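Long-range contact in methionyl-tRNA formyltransferase (Clostridium thermocellum, PDB 1ZGH), which probably transfers a formyl group from 10-formyltetrahydrofolate to the methionine carried by initiator tRNA: residues I34-K39 / P84-I89. Numbering follows the deposited sequence.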
# COMPACT_ATOMS: atom_id res chain seq x y z
N ILE A 34 12.13 -11.58 -6.94
CA ILE A 34 12.20 -10.14 -7.09
C ILE A 34 11.27 -9.54 -6.05
O ILE A 34 10.15 -10.01 -5.87
CB ILE A 34 11.78 -9.69 -8.50
CG1 ILE A 34 12.78 -10.18 -9.55
CG2 ILE A 34 11.63 -8.15 -8.57
CD1 ILE A 34 12.31 -9.99 -10.94
N ILE A 35 11.77 -8.51 -5.37
CA ILE A 35 10.94 -7.58 -4.61
C ILE A 35 10.89 -6.24 -5.33
O ILE A 35 11.87 -5.51 -5.39
CB ILE A 35 11.45 -7.37 -3.16
CG1 ILE A 35 11.64 -8.75 -2.49
CG2 ILE A 35 10.44 -6.50 -2.34
CD1 ILE A 35 12.08 -8.69 -1.04
N ALA A 36 9.71 -5.90 -5.84
CA ALA A 36 9.51 -4.63 -6.52
C ALA A 36 8.69 -3.74 -5.60
O ALA A 36 7.55 -4.04 -5.27
CB ALA A 36 8.83 -4.85 -7.87
N THR A 37 9.28 -2.67 -5.12
CA THR A 37 8.56 -1.81 -4.15
C THR A 37 9.08 -0.39 -4.22
O THR A 37 10.25 -0.16 -4.60
CB THR A 37 8.73 -2.37 -2.71
OG1 THR A 37 7.77 -1.77 -1.82
CG2 THR A 37 10.19 -2.18 -2.20
N THR A 38 8.23 0.53 -3.79
CA THR A 38 8.60 1.90 -3.52
C THR A 38 8.25 2.26 -2.07
O THR A 38 7.64 1.46 -1.34
CB THR A 38 7.89 2.83 -4.52
OG1 THR A 38 6.51 2.71 -4.32
CG2 THR A 38 8.22 2.42 -5.93
N LYS A 39 8.66 3.46 -1.70
CA LYS A 39 8.59 4.05 -0.35
C LYS A 39 9.78 3.64 0.48
O LYS A 39 10.18 2.47 0.47
CB LYS A 39 7.30 3.77 0.40
CG LYS A 39 6.03 4.12 -0.38
CD LYS A 39 5.92 5.64 -0.77
CE LYS A 39 4.50 5.95 -1.19
NZ LYS A 39 4.29 7.37 -1.61
N PRO A 84 5.36 -5.29 -2.31
CA PRO A 84 4.84 -4.70 -1.06
C PRO A 84 4.09 -3.39 -1.26
O PRO A 84 3.04 -3.19 -0.64
CB PRO A 84 6.09 -4.47 -0.24
CG PRO A 84 7.05 -5.48 -0.76
CD PRO A 84 6.80 -5.56 -2.22
N HIS A 85 4.61 -2.54 -2.14
CA HIS A 85 3.92 -1.37 -2.61
C HIS A 85 4.43 -0.96 -3.98
O HIS A 85 5.61 -0.71 -4.20
CB HIS A 85 4.12 -0.15 -1.66
CG HIS A 85 3.33 1.04 -2.10
ND1 HIS A 85 3.85 2.02 -2.92
CD2 HIS A 85 2.01 1.32 -1.99
CE1 HIS A 85 2.90 2.90 -3.22
NE2 HIS A 85 1.78 2.50 -2.66
N TRP A 86 3.54 -0.90 -4.94
CA TRP A 86 3.97 -0.58 -6.29
C TRP A 86 2.94 0.30 -6.96
O TRP A 86 1.77 -0.04 -7.04
CB TRP A 86 4.16 -1.86 -7.08
CG TRP A 86 4.88 -1.73 -8.39
CD1 TRP A 86 4.34 -1.87 -9.63
CD2 TRP A 86 6.28 -1.49 -8.59
NE1 TRP A 86 5.30 -1.70 -10.59
CE2 TRP A 86 6.51 -1.49 -9.98
CE3 TRP A 86 7.38 -1.30 -7.73
CZ2 TRP A 86 7.76 -1.28 -10.54
CZ3 TRP A 86 8.64 -1.08 -8.29
CH2 TRP A 86 8.82 -1.08 -9.68
N SER A 87 3.46 1.33 -7.58
CA SER A 87 2.71 2.50 -8.00
C SER A 87 2.14 2.35 -9.42
O SER A 87 1.07 2.89 -9.73
CB SER A 87 3.67 3.70 -7.90
OG SER A 87 4.70 3.42 -6.92
N TRP A 88 2.84 1.62 -10.26
CA TRP A 88 2.50 1.54 -11.67
C TRP A 88 1.77 0.25 -12.05
O TRP A 88 1.79 -0.74 -11.31
CB TRP A 88 3.77 1.69 -12.48
CG TRP A 88 4.53 2.93 -12.12
CD1 TRP A 88 4.27 4.21 -12.55
CD2 TRP A 88 5.65 3.02 -11.23
NE1 TRP A 88 5.18 5.09 -12.00
CE2 TRP A 88 6.04 4.38 -11.19
CE3 TRP A 88 6.39 2.08 -10.49
CZ2 TRP A 88 7.12 4.83 -10.42
CZ3 TRP A 88 7.47 2.52 -9.74
CH2 TRP A 88 7.83 3.88 -9.72
N ILE A 89 1.10 0.29 -13.20
CA ILE A 89 0.46 -0.88 -13.81
C ILE A 89 1.52 -1.92 -14.11
O ILE A 89 2.53 -1.60 -14.74
CB ILE A 89 -0.21 -0.53 -15.15
CG1 ILE A 89 -1.43 0.38 -14.94
CG2 ILE A 89 -0.62 -1.81 -15.93
CD1 ILE A 89 -1.95 0.95 -16.26
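Ile35 meets Pro84 where two adjacent parallel strands of the Rossmann-like formyltransferase domain, 31-36 and 80-83, run out at their C-terminal ends. CG2 of Ile35 lies 3.8 Å from CD of Pro84, and the two side chains cross at about a right angle. Phe168 of helix 156-178 touches both. Ala36 still pairs through its backbone with Leu82. Its CB sits over one face of the Trp86 six-membered ring, 4.0 Å from the centroid, in a CH-pi contact. Trp88 CE3, from the same loop, lies over the opposite face, also toward the rim. At Thr37, OG1 takes a weak hydrogen bond from the backbone N of His85. Thr38 bonds to the 84-89 loop through both its N and its OG1. Its N donates to His85 O at 2.9 Å. Its OG1 stands between the backbone N and the carbonyl carbon (chi1 62°), which turns it to the loop. There it accepts a hydrogen bond from His85 ND1, 3.1 Å away and in the imidazole plane, with an N-H...O angle of 160°, and donates to Ser87 OG. Lys39, the N-cap of helix 40-52, bonds the Glu221 carbonyl through NZ and lays its CG 4.0 Å from His85 ND1.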